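Local coordinates for protein isochorismatase hydrolase (Alkaliphilus metalliredigens, PDB 3HB7) that probably acts as a hydrolase of the isochorismatase family, which is grouped with the cysteine hydrolases, at residues D52-K64 with L89-R102. Residues are numbered along the deposited sequence; the frame is centred on the assembly and turned at random.
Sequences DIHLVHIQEAHRK and LYPQEDEYIVQKRR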
loop_
_atom_site.group_PDB
_atom_site.type_symbol
_atom_site.label_atom_id
_atom_site.label_comp_id
_atom_site.label_asym_id
_atom_site.label_seq_id
_atom_site.Cartn_x
_atom_site.Cartn_y
_atom_site.Cartn_z
ATOM N N ASP E 52 -39.344 -34.366 -27.826
ATOM C CA ASP E 52 -38.510 -34.680 -26.693
ATOM C C ASP E 52 -37.929 -33.452 -26.006
ATOM O O ASP E 52 -37.760 -33.443 -24.815
ATOM C CB ASP E 52 -37.413 -35.654 -27.103
ATOM C CG ASP E 52 -37.909 -37.055 -27.218
ATOM O OD1 ASP E 52 -39.127 -37.248 -27.223
ATOM O OD2 ASP E 52 -37.086 -37.965 -27.304
ATOM N N ILE E 53 -37.616 -32.432 -26.787
ATOM C CA ILE E 53 -36.998 -31.239 -26.269
ATOM C C ILE E 53 -37.720 -29.939 -26.551
ATOM O O ILE E 53 -37.918 -29.574 -27.677
ATOM C CB ILE E 53 -35.599 -31.147 -26.772
ATOM C CG1 ILE E 53 -34.836 -32.343 -26.233
ATOM C CG2 ILE E 53 -34.989 -29.874 -26.324
ATOM C CD1 ILE E 53 -33.665 -32.755 -27.017
ATOM N N HIS E 54 -38.085 -29.234 -25.487
ATOM C CA HIS E 54 -38.827 -28.000 -25.586
ATOM C C HIS E 54 -37.951 -26.800 -25.378
ATOM O O HIS E 54 -37.003 -26.856 -24.654
ATOM C CB HIS E 54 -39.892 -27.933 -24.523
ATOM C CG HIS E 54 -40.940 -28.986 -24.627
ATOM N ND1 HIS E 54 -42.236 -28.777 -24.226
ATOM C CD2 HIS E 54 -40.882 -30.262 -25.053
ATOM C CE1 HIS E 54 -42.936 -29.872 -24.413
ATOM N NE2 HIS E 54 -42.139 -30.790 -24.915
ATOM N N LEU E 55 -38.327 -25.695 -25.987
ATOM C CA LEU E 55 -37.673 -24.438 -25.772
ATOM C C LEU E 55 -38.590 -23.574 -24.940
ATOM O O LEU E 55 -39.747 -23.446 -25.256
ATOM C CB LEU E 55 -37.447 -23.744 -27.091
ATOM C CG LEU E 55 -36.205 -24.057 -27.887
ATOM C CD1 LEU E 55 -35.931 -22.939 -28.842
ATOM C CD2 LEU E 55 -35.062 -24.277 -26.980
ATOM N N VAL E 56 -38.060 -23.007 -23.866
ATOM C CA VAL E 56 -38.773 -22.090 -23.004
ATOM C C VAL E 56 -37.997 -20.801 -22.937
ATOM O O VAL E 56 -36.842 -20.803 -22.648
ATOM C CB VAL E 56 -38.894 -22.668 -21.622
ATOM C CG1 VAL E 56 -39.776 -21.848 -20.775
ATOM C CG2 VAL E 56 -39.378 -24.039 -21.685
ATOM N N HIS E 57 -38.637 -19.689 -23.208
ATOM C CA HIS E 57 -37.942 -18.421 -23.197
ATOM C C HIS E 57 -38.351 -17.583 -22.006
ATOM O O HIS E 57 -39.511 -17.346 -21.773
ATOM C CB HIS E 57 -38.210 -17.632 -24.467
ATOM C CG HIS E 57 -38.096 -18.433 -25.721
ATOM N ND1 HIS E 57 -36.997 -18.375 -26.541
ATOM C CD2 HIS E 57 -38.951 -19.297 -26.304
ATOM C CE1 HIS E 57 -37.169 -19.188 -27.556
ATOM N NE2 HIS E 57 -38.346 -19.761 -27.435
ATOM N N ILE E 58 -37.369 -17.147 -21.250
ATOM C CA ILE E 58 -37.625 -16.446 -20.032
ATOM C C ILE E 58 -37.127 -15.037 -20.090
ATOM O O ILE E 58 -35.980 -14.791 -20.341
ATOM C CB ILE E 58 -37.022 -17.199 -18.885
ATOM C CG1 ILE E 58 -37.635 -18.576 -18.863
ATOM C CG2 ILE E 58 -37.324 -16.516 -17.601
ATOM C CD1 ILE E 58 -36.925 -19.513 -18.083
ATOM N N GLN E 59 -38.020 -14.105 -19.855
ATOM C CA GLN E 59 -37.694 -12.715 -19.923
ATOM C C GLN E 59 -38.039 -11.977 -18.657
ATOM O O GLN E 59 -39.110 -12.100 -18.142
ATOM C CB GLN E 59 -38.408 -12.066 -21.098
ATOM C CG GLN E 59 -39.838 -11.816 -20.860
ATOM C CD GLN E 59 -40.581 -11.323 -22.050
ATOM O OE1 GLN E 59 -40.097 -10.489 -22.762
ATOM N NE2 GLN E 59 -41.734 -11.861 -22.291
ATOM N N GLU E 60 -37.105 -11.179 -18.193
ATOM C CA GLU E 60 -37.321 -10.293 -17.081
ATOM C C GLU E 60 -38.268 -9.227 -17.530
ATOM O O GLU E 60 -38.094 -8.668 -18.576
ATOM C CB GLU E 60 -36.004 -9.668 -16.676
ATOM C CG GLU E 60 -36.097 -8.623 -15.628
ATOM C CD GLU E 60 -34.744 -8.178 -15.138
ATOM O OE1 GLU E 60 -34.401 -7.022 -15.320
ATOM O OE2 GLU E 60 -34.013 -8.988 -14.584
ATOM N N ALA E 61 -39.294 -8.993 -16.736
ATOM C CA ALA E 61 -40.322 -8.036 -17.033
ATOM C C ALA E 61 -40.840 -7.300 -15.809
ATOM O O ALA E 61 -41.900 -7.580 -15.350
ATOM C CB ALA E 61 -41.443 -8.713 -17.737
ATOM N N HIS E 62 -40.099 -6.345 -15.306
ATOM C CA HIS E 62 -40.467 -5.683 -14.079
ATOM C C HIS E 62 -41.637 -4.775 -14.275
ATOM O O HIS E 62 -41.920 -4.376 -15.362
ATOM C CB HIS E 62 -39.301 -4.882 -13.542
ATOM C CG HIS E 62 -38.214 -5.720 -12.974
ATOM N ND1 HIS E 62 -38.161 -6.066 -11.651
ATOM C CD2 HIS E 62 -37.143 -6.292 -13.549
ATOM C CE1 HIS E 62 -37.106 -6.814 -11.432
ATOM N NE2 HIS E 62 -36.468 -6.965 -12.570
ATOM N N ARG E 63 -42.301 -4.436 -13.189
ATOM C CA ARG E 63 -43.335 -3.431 -13.182
ATOM C C ARG E 63 -42.746 -2.077 -13.414
ATOM O O ARG E 63 -41.701 -1.783 -12.916
ATOM C CB ARG E 63 -43.933 -3.354 -11.815
ATOM C CG ARG E 63 -44.542 -4.569 -11.333
ATOM C CD ARG E 63 -45.762 -4.218 -10.590
ATOM N NE ARG E 63 -45.520 -4.177 -9.178
ATOM C CZ ARG E 63 -46.060 -3.290 -8.372
ATOM N NH1 ARG E 63 -46.867 -2.377 -8.848
ATOM N NH2 ARG E 63 -45.793 -3.317 -7.094
ATOM N N LYS E 64 -43.455 -1.228 -14.128
ATOM C CA LYS E 64 -42.981 0.126 -14.386
ATOM C C LYS E 64 -42.531 0.897 -13.146
ATOM O O LYS E 64 -43.235 0.973 -12.162
ATOM C CB LYS E 64 -44.036 0.920 -15.139
ATOM N N LEU E 89 -32.581 -14.533 -31.345
ATOM C CA LEU E 89 -33.060 -15.622 -30.535
ATOM C C LEU E 89 -34.546 -15.575 -30.234
ATOM O O LEU E 89 -34.983 -16.137 -29.274
ATOM C CB LEU E 89 -32.231 -15.744 -29.274
ATOM C CG LEU E 89 -30.763 -16.040 -29.514
ATOM C CD1 LEU E 89 -30.046 -15.998 -28.222
ATOM C CD2 LEU E 89 -30.605 -17.383 -30.134
ATOM N N TYR E 90 -35.320 -14.932 -31.083
ATOM C CA TYR E 90 -36.740 -14.808 -30.867
ATOM C C TYR E 90 -37.485 -16.121 -30.870
ATOM O O TYR E 90 -37.148 -17.036 -31.576
ATOM C CB TYR E 90 -37.335 -13.908 -31.912
ATOM C CG TYR E 90 -38.383 -13.017 -31.391
ATOM C CD1 TYR E 90 -39.708 -13.276 -31.614
ATOM C CD2 TYR E 90 -38.054 -11.915 -30.668
ATOM C CE1 TYR E 90 -40.648 -12.463 -31.133
ATOM C CE2 TYR E 90 -38.987 -11.101 -30.193
ATOM C CZ TYR E 90 -40.279 -11.369 -30.421
ATOM O OH TYR E 90 -41.194 -10.507 -29.930
ATOM N N PRO E 91 -38.502 -16.192 -30.041
ATOM C CA PRO E 91 -39.274 -17.399 -29.865
ATOM C C PRO E 91 -40.110 -17.692 -31.070
ATOM O O PRO E 91 -40.527 -16.807 -31.770
ATOM C CB PRO E 91 -40.194 -17.045 -28.709
ATOM C CG PRO E 91 -39.626 -15.907 -28.113
ATOM C CD PRO E 91 -39.001 -15.139 -29.168
ATOM N N GLN E 92 -40.391 -18.954 -31.281
ATOM C CA GLN E 92 -41.183 -19.313 -32.414
ATOM C C GLN E 92 -42.534 -19.823 -32.031
ATOM O O GLN E 92 -42.646 -20.806 -31.349
ATOM C CB GLN E 92 -40.476 -20.426 -33.166
ATOM C CG GLN E 92 -40.381 -20.191 -34.617
ATOM C CD GLN E 92 -39.186 -20.839 -35.199
ATOM O OE1 GLN E 92 -39.106 -22.040 -35.255
ATOM N NE2 GLN E 92 -38.240 -20.046 -35.625
ATOM N N GLU E 93 -43.582 -19.174 -32.478
ATOM C CA GLU E 93 -44.814 -19.895 -32.550
ATOM C C GLU E 93 -45.228 -20.431 -31.221
ATOM O O GLU E 93 -45.597 -19.710 -30.339
ATOM C CB GLU E 93 -44.663 -21.065 -33.510
ATOM N N ASP E 94 -45.177 -21.742 -31.142
ATOM C CA ASP E 94 -45.597 -22.533 -30.013
ATOM C C ASP E 94 -44.779 -22.446 -28.736
ATOM O O ASP E 94 -45.253 -22.800 -27.690
ATOM C CB ASP E 94 -45.674 -23.982 -30.438
ATOM C CG ASP E 94 -46.919 -24.651 -29.961
ATOM O OD1 ASP E 94 -46.787 -25.612 -29.199
ATOM O OD2 ASP E 94 -48.016 -24.226 -30.353
ATOM N N GLU E 95 -43.540 -22.034 -28.829
ATOM C CA GLU E 95 -42.656 -22.124 -27.701
ATOM C C GLU E 95 -43.071 -21.254 -26.520
ATOM O O GLU E 95 -43.382 -20.091 -26.665
ATOM C CB GLU E 95 -41.256 -21.809 -28.161
ATOM C CG GLU E 95 -40.959 -22.445 -29.461
ATOM C CD GLU E 95 -39.666 -22.012 -30.047
ATOM O OE1 GLU E 95 -39.358 -20.826 -30.015
ATOM O OE2 GLU E 95 -38.960 -22.873 -30.552
ATOM N N TYR E 96 -43.086 -21.862 -25.349
ATOM C CA TYR E 96 -43.553 -21.211 -24.142
ATOM C C TYR E 96 -42.709 -20.043 -23.696
ATOM O O TYR E 96 -41.513 -20.043 -23.825
ATOM C CB TYR E 96 -43.698 -22.210 -23.005
ATOM C CG TYR E 96 -44.705 -21.767 -22.001
ATOM C CD1 TYR E 96 -46.002 -21.563 -22.372
ATOM C CD2 TYR E 96 -44.360 -21.518 -20.688
ATOM C CE1 TYR E 96 -46.917 -21.149 -21.501
ATOM C CE2 TYR E 96 -45.287 -21.112 -19.797
ATOM C CZ TYR E 96 -46.576 -20.921 -20.214
ATOM O OH TYR E 96 -47.566 -20.496 -19.389
ATOM N N ILE E 97 -43.373 -19.044 -23.166
ATOM C CA ILE E 97 -42.713 -17.885 -22.644
ATOM C C ILE E 97 -43.048 -17.675 -21.179
ATOM O O ILE E 97 -44.175 -17.787 -20.797
ATOM C CB ILE E 97 -43.058 -16.662 -23.465
ATOM C CG1 ILE E 97 -42.637 -16.897 -24.902
ATOM C CG2 ILE E 97 -42.365 -15.450 -22.946
ATOM C CD1 ILE E 97 -43.017 -15.831 -25.808
ATOM N N VAL E 98 -42.044 -17.381 -20.372
ATOM C CA VAL E 98 -42.257 -17.039 -18.993
ATOM C C VAL E 98 -41.730 -15.666 -18.690
ATOM O O VAL E 98 -40.632 -15.340 -19.025
ATOM C CB VAL E 98 -41.576 -18.004 -18.068
ATOM C CG1 VAL E 98 -41.990 -17.753 -16.656
ATOM C CG2 VAL E 98 -41.880 -19.370 -18.440
ATOM N N GLN E 99 -42.527 -14.873 -18.012
ATOM C CA GLN E 99 -42.088 -13.584 -17.555
ATOM C C GLN E 99 -41.858 -13.563 -16.072
ATOM O O GLN E 99 -42.679 -13.974 -15.317
ATOM C CB GLN E 99 -43.087 -12.536 -17.927
ATOM C CG GLN E 99 -43.364 -12.520 -19.373
ATOM C CD GLN E 99 -44.807 -12.424 -19.676
ATOM O OE1 GLN E 99 -45.283 -11.365 -20.029
ATOM N NE2 GLN E 99 -45.525 -13.514 -19.535
ATOM N N LYS E 100 -40.704 -13.060 -15.684
ATOM C CA LYS E 100 -40.268 -13.054 -14.311
ATOM C C LYS E 100 -39.900 -11.657 -13.870
ATOM O O LYS E 100 -39.444 -10.886 -14.655
ATOM C CB LYS E 100 -39.093 -14.004 -14.145
ATOM C CG LYS E 100 -37.857 -13.556 -14.795
ATOM C CD LYS E 100 -36.720 -14.416 -14.459
ATOM C CE LYS E 100 -35.520 -14.080 -15.269
ATOM N NZ LYS E 100 -34.649 -13.026 -14.761
ATOM N N ARG E 101 -40.171 -11.336 -12.616
ATOM C CA ARG E 101 -39.806 -10.071 -11.990
ATOM C C ARG E 101 -38.661 -10.151 -10.973
ATOM O O ARG E 101 -38.325 -9.173 -10.386
ATOM C CB ARG E 101 -41.023 -9.442 -11.314
ATOM C CG ARG E 101 -42.220 -9.232 -12.186
ATOM C CD ARG E 101 -43.504 -8.914 -11.426
ATOM N NE ARG E 101 -43.253 -7.977 -10.361
ATOM C CZ ARG E 101 -43.995 -7.811 -9.299
ATOM N NH1 ARG E 101 -45.080 -8.504 -9.123
ATOM N NH2 ARG E 101 -43.625 -6.941 -8.402
ATOM N N ARG E 102 -38.099 -11.324 -10.767
ATOM C CA ARG E 102 -37.030 -11.563 -9.810
ATOM C C ARG E 102 -35.991 -12.446 -10.466
ATOM O O ARG E 102 -36.077 -12.710 -11.618
ATOM C CB ARG E 102 -37.516 -12.169 -8.495
ATOM C CG ARG E 102 -38.308 -11.253 -7.609
ATOM C CD ARG E 102 -37.509 -10.083 -7.136
ATOM N NE ARG E 102 -38.269 -9.194 -6.293
ATOM C CZ ARG E 102 -38.991 -8.193 -6.733
ATOM N NH1 ARG E 102 -39.064 -7.937 -8.012
ATOM N NH2 ARG E 102 -39.655 -7.467 -5.889
HETATM O O HOH W 1 -36.140 -10.769 -13.434
#
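Strands 53-60 and 96-100 run parallel, their axes 24° apart, and pair from His57 with Ile97 to Glu60 with Lys100. Strand 96-100 is one of the two edge strands of the chain's six-stranded parallel sheet, the α/β core of the isochorismatase fold, and strand 8-13 flanks 53-60 across from it. Five backbone hydrogen bonds run from His57 N to Tyr96 O (3.0 Å) through to Ala61 N to Lys100 O (2.8 Å). On the face bearing His57 and Ile97, the loop ahead of the edge strand folds back over the imidazole. Pro91 CB sits on one ring face, 3.6 Å from its centroid, a CH-pi contact. His57 CG lies beside its own backbone N (chi1 -46°), which brings NE2 to donate a bent hydrogen bond (147°) to Glu95 OE1 at 3.0 Å, approaching from above the carboxylate plane. Arg46 forms a salt bridge with the same OE1, while Leu55 CD1 packs against OE2. A leucine in place of His57 would probably leave OE1 with one donor fewer and Pro91 without its aromatic face. On the other face, Val98 CG2 meets Val56 CG1 at 4.0 Å, and the Lys100 side chain crosses that of Ile58, its CD and CE against Ile58 CG2. Lys100 NZ forms a salt bridge with Asp14; a water accepts from NZ at 3.0 Å and donates to Glu60 OE2 and, at 2.7 Å, to Arg102 O.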